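NS1 (Human bocavirus, PDB 4KW3) probably binds viral replication origins and nicks one DNA strand to start rolling-circle replication, the present chain being its N-terminal origin-recognition and nickase domain. Local coordinates at residues P6-Y18 against H198-N210. Residues are numbered along the deposited sequence; the frame is centred on the assembly and turned at random.
Sequences PVIRAFSQPAFTY and HAQTVDPLRFFKN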
# COMPACT_ATOMS: atom_id res chain seq x y z
N PRO A 6 12.81 1.62 15.65
CA PRO A 6 13.52 2.71 15.00
C PRO A 6 12.53 3.69 14.35
O PRO A 6 12.24 3.61 13.15
CB PRO A 6 14.31 1.98 13.91
CG PRO A 6 13.45 0.72 13.58
CD PRO A 6 12.39 0.59 14.67
N VAL A 7 11.98 4.59 15.15
CA VAL A 7 11.03 5.58 14.63
C VAL A 7 11.66 6.59 13.62
O VAL A 7 12.71 7.16 13.87
CB VAL A 7 10.36 6.30 15.83
CG1 VAL A 7 10.24 7.77 15.63
CG2 VAL A 7 9.02 5.65 16.17
N ILE A 8 11.00 6.80 12.48
CA ILE A 8 11.50 7.72 11.46
C ILE A 8 11.42 9.16 11.99
O ILE A 8 10.44 9.53 12.63
CB ILE A 8 10.72 7.58 10.12
CG1 ILE A 8 11.31 8.49 9.05
CG2 ILE A 8 9.21 7.88 10.30
CD1 ILE A 8 10.64 8.31 7.67
N ARG A 9 12.47 9.95 11.77
CA ARG A 9 12.56 11.27 12.38
C ARG A 9 12.71 12.39 11.38
O ARG A 9 12.61 13.57 11.72
CB ARG A 9 13.71 11.32 13.39
CG ARG A 9 13.44 10.56 14.65
CD ARG A 9 14.68 10.41 15.53
NE ARG A 9 14.31 9.65 16.73
CZ ARG A 9 13.71 10.17 17.80
NH1 ARG A 9 13.44 11.47 17.84
NH2 ARG A 9 13.41 9.41 18.83
N ALA A 10 12.91 12.00 10.12
CA ALA A 10 13.19 12.96 9.07
C ALA A 10 12.63 12.50 7.72
O ALA A 10 12.65 11.31 7.40
CB ALA A 10 14.69 13.18 8.98
N PHE A 11 12.19 13.45 6.91
CA PHE A 11 11.63 13.10 5.61
C PHE A 11 12.02 14.10 4.52
O PHE A 11 11.62 15.26 4.58
CB PHE A 11 10.10 12.99 5.68
CG PHE A 11 9.51 12.11 4.61
CD1 PHE A 11 9.37 12.58 3.30
CD2 PHE A 11 9.10 10.80 4.91
CE1 PHE A 11 8.85 11.77 2.30
CE2 PHE A 11 8.55 9.99 3.92
CZ PHE A 11 8.43 10.47 2.61
N SER A 12 12.76 13.63 3.51
CA SER A 12 13.26 14.47 2.41
C SER A 12 12.20 15.31 1.70
O SER A 12 11.15 14.81 1.31
CB SER A 12 13.95 13.60 1.36
OG SER A 12 15.17 13.10 1.85
N GLN A 13 12.51 16.59 1.50
CA GLN A 13 11.61 17.50 0.80
C GLN A 13 12.16 17.83 -0.60
O GLN A 13 13.35 17.65 -0.86
CB GLN A 13 11.36 18.76 1.65
CG GLN A 13 10.61 18.52 2.96
CD GLN A 13 9.22 19.12 2.96
OE1 GLN A 13 8.38 18.81 2.10
NE2 GLN A 13 8.97 20.00 3.92
N PRO A 14 11.28 18.24 -1.54
CA PRO A 14 9.82 18.35 -1.39
C PRO A 14 9.20 16.95 -1.40
O PRO A 14 9.77 16.03 -2.02
CB PRO A 14 9.41 19.13 -2.64
CG PRO A 14 10.41 18.73 -3.67
CD PRO A 14 11.71 18.54 -2.92
N ALA A 15 8.08 16.79 -0.69
CA ALA A 15 7.39 15.50 -0.61
C ALA A 15 6.01 15.56 -1.25
O ALA A 15 5.32 16.57 -1.17
CB ALA A 15 7.28 15.01 0.86
N PHE A 16 5.60 14.46 -1.86
CA PHE A 16 4.31 14.39 -2.52
C PHE A 16 3.60 13.10 -2.15
O PHE A 16 4.24 12.10 -1.81
CB PHE A 16 4.49 14.52 -4.04
CG PHE A 16 5.16 15.80 -4.44
CD1 PHE A 16 6.55 15.90 -4.49
CD2 PHE A 16 4.39 16.95 -4.71
CE1 PHE A 16 7.17 17.10 -4.82
CE2 PHE A 16 5.00 18.15 -5.04
CZ PHE A 16 6.39 18.23 -5.10
N THR A 17 2.28 13.14 -2.19
CA THR A 17 1.48 11.97 -1.82
C THR A 17 0.60 11.54 -2.99
O THR A 17 -0.12 12.36 -3.60
CB THR A 17 0.66 12.26 -0.55
OG1 THR A 17 1.55 12.61 0.51
CG2 THR A 17 -0.20 11.03 -0.13
N TYR A 18 0.67 10.25 -3.32
CA TYR A 18 -0.15 9.69 -4.40
C TYR A 18 -1.10 8.61 -3.88
O TYR A 18 -0.84 7.95 -2.86
CB TYR A 18 0.72 9.08 -5.49
CG TYR A 18 1.66 10.03 -6.20
CD1 TYR A 18 2.92 10.31 -5.68
CD2 TYR A 18 1.30 10.63 -7.40
CE1 TYR A 18 3.80 11.16 -6.34
CE2 TYR A 18 2.15 11.49 -8.05
CZ TYR A 18 3.40 11.76 -7.51
OH TYR A 18 4.25 12.64 -8.18
N HIS A 198 -2.18 23.36 -4.17
CA HIS A 198 -0.82 22.90 -3.90
C HIS A 198 -0.76 21.38 -3.92
O HIS A 198 -1.66 20.72 -3.40
CB HIS A 198 -0.38 23.44 -2.56
CG HIS A 198 -0.50 24.92 -2.45
ND1 HIS A 198 0.50 25.79 -2.84
CD2 HIS A 198 -1.54 25.70 -2.06
CE1 HIS A 198 0.09 27.03 -2.66
NE2 HIS A 198 -1.14 27.00 -2.19
N ALA A 199 0.29 20.83 -4.50
CA ALA A 199 0.40 19.38 -4.64
C ALA A 199 1.44 18.88 -3.67
O ALA A 199 1.56 17.68 -3.45
CB ALA A 199 0.75 18.96 -6.06
N GLN A 200 2.21 19.80 -3.12
CA GLN A 200 3.26 19.43 -2.19
C GLN A 200 2.68 19.10 -0.83
O GLN A 200 1.87 19.85 -0.29
CB GLN A 200 4.28 20.57 -2.06
CG GLN A 200 5.53 20.23 -1.30
CD GLN A 200 6.69 21.17 -1.64
OE1 GLN A 200 6.66 21.88 -2.66
NE2 GLN A 200 7.72 21.17 -0.80
N THR A 201 3.11 17.97 -0.29
CA THR A 201 2.77 17.57 1.07
C THR A 201 3.73 18.29 2.03
O THR A 201 4.90 17.90 2.19
CB THR A 201 2.86 16.03 1.23
OG1 THR A 201 1.99 15.40 0.29
CG2 THR A 201 2.48 15.58 2.65
N VAL A 202 3.24 19.36 2.65
CA VAL A 202 4.07 20.18 3.52
C VAL A 202 4.70 19.39 4.66
O VAL A 202 5.89 19.53 4.94
CB VAL A 202 3.27 21.31 4.14
CG1 VAL A 202 4.22 22.24 4.86
CG2 VAL A 202 2.48 22.07 3.08
N ASP A 203 3.90 18.55 5.30
CA ASP A 203 4.35 17.80 6.47
C ASP A 203 4.16 16.28 6.31
O ASP A 203 3.23 15.72 6.88
CB ASP A 203 3.62 18.31 7.71
CG ASP A 203 4.32 17.94 9.00
OD1 ASP A 203 5.11 16.97 9.00
OD2 ASP A 203 4.10 18.64 10.01
N PRO A 204 5.04 15.62 5.55
CA PRO A 204 4.87 14.18 5.33
C PRO A 204 4.78 13.33 6.61
O PRO A 204 3.93 12.44 6.67
CB PRO A 204 6.10 13.80 4.49
CG PRO A 204 7.06 14.92 4.63
CD PRO A 204 6.20 16.15 4.82
N LEU A 205 5.63 13.58 7.60
CA LEU A 205 5.53 12.83 8.86
C LEU A 205 4.20 13.03 9.58
O LEU A 205 3.64 12.07 10.11
CB LEU A 205 6.68 13.17 9.82
CG LEU A 205 8.04 12.72 9.29
CD1 LEU A 205 9.10 12.77 10.38
CD2 LEU A 205 7.95 11.34 8.64
N ARG A 206 3.69 14.26 9.61
CA ARG A 206 2.42 14.47 10.30
C ARG A 206 1.26 13.85 9.55
O ARG A 206 0.28 13.40 10.15
CB ARG A 206 2.18 15.94 10.64
CG ARG A 206 2.77 16.32 11.99
CD ARG A 206 2.44 17.74 12.46
NE ARG A 206 3.11 17.97 13.73
CZ ARG A 206 4.39 18.32 13.84
NH1 ARG A 206 5.12 18.53 12.75
NH2 ARG A 206 4.93 18.47 15.05
N PHE A 207 1.36 13.82 8.22
CA PHE A 207 0.33 13.18 7.43
C PHE A 207 0.36 11.67 7.69
O PHE A 207 -0.69 11.03 7.86
CB PHE A 207 0.47 13.50 5.95
CG PHE A 207 -0.51 12.78 5.10
CD1 PHE A 207 -1.85 13.15 5.10
CD2 PHE A 207 -0.11 11.67 4.36
CE1 PHE A 207 -2.77 12.46 4.35
CE2 PHE A 207 -1.02 10.97 3.60
CZ PHE A 207 -2.36 11.36 3.59
N PHE A 208 1.57 11.11 7.73
CA PHE A 208 1.78 9.71 8.12
C PHE A 208 1.20 9.42 9.51
O PHE A 208 0.40 8.50 9.68
CB PHE A 208 3.29 9.40 8.12
CG PHE A 208 3.64 7.98 8.51
CD1 PHE A 208 3.00 6.90 7.93
CD2 PHE A 208 4.65 7.74 9.44
CE1 PHE A 208 3.33 5.59 8.27
CE2 PHE A 208 4.99 6.42 9.81
CZ PHE A 208 4.33 5.35 9.22
N LYS A 209 1.61 10.23 10.49
CA LYS A 209 1.25 10.01 11.88
C LYS A 209 -0.25 10.15 12.09
O LYS A 209 -0.86 9.32 12.78
CB LYS A 209 1.97 10.99 12.80
CG LYS A 209 1.66 10.77 14.27
CD LYS A 209 1.98 11.97 15.16
CE LYS A 209 1.01 13.08 14.94
NZ LYS A 209 1.10 14.14 15.98
N ASN A 210 -0.85 11.17 11.47
CA ASN A 210 -2.24 11.47 11.76
C ASN A 210 -3.26 10.79 10.87
O ASN A 210 -4.37 10.52 11.34
CB ASN A 210 -2.49 12.98 11.79
CG ASN A 210 -1.85 13.61 12.97
OD1 ASN A 210 -1.85 13.02 14.05
ND2 ASN A 210 -1.26 14.79 12.79
O HOH W 1 0.77 15.54 -2.59
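Pro204, the first residue of helix 204-212, lies over one face of the Phe11 ring. Its CB sits 3.9 Å from the ring centroid, 20° off the normal, in a CH-pi contact offset toward the rim. With chi1 at -156°, roughly trans to N, the Phe11 ring lies against the start of the helix. Leu205 CD2 meets the same ring obliquely and also reaches Ile8, 4.0 Å from its CG2. Leu205 CD1 packs against the backbone of Arg9 and Ala10. Ala15 CB touches Pro204 CG from the strand.

Thr201 N donates to Ala15 O at 2.8 Å. The hydroxyls of Thr17 and Thr201 are hydrogen-bonded, OG1 to OG1, at 2.8 Å, the two side chains crossing at about a right angle. A water accepts from Thr17 N and also bonds Thr201 OG1. The other branch of Thr17, CG2, lies 3.8 Å from Phe207 CE2, obliquely to that ring. Ala199 O lies at the edge of the Phe16 ring, near its plane.

Asp203 caps the helix, its OD1 accepting from Arg206 N. In this Rep-like (HUH) nuclease domain, the contact joins the N-terminal segment and inner strand 15-21 to the helix carrying Tyr211, the predicted nuclease residue. Thr17 lies near His117, a predicted metal ligand. The threonine pair and the water satisfy polar groups beside the buried strand, while the helix start probably rests mainly on apolar packing.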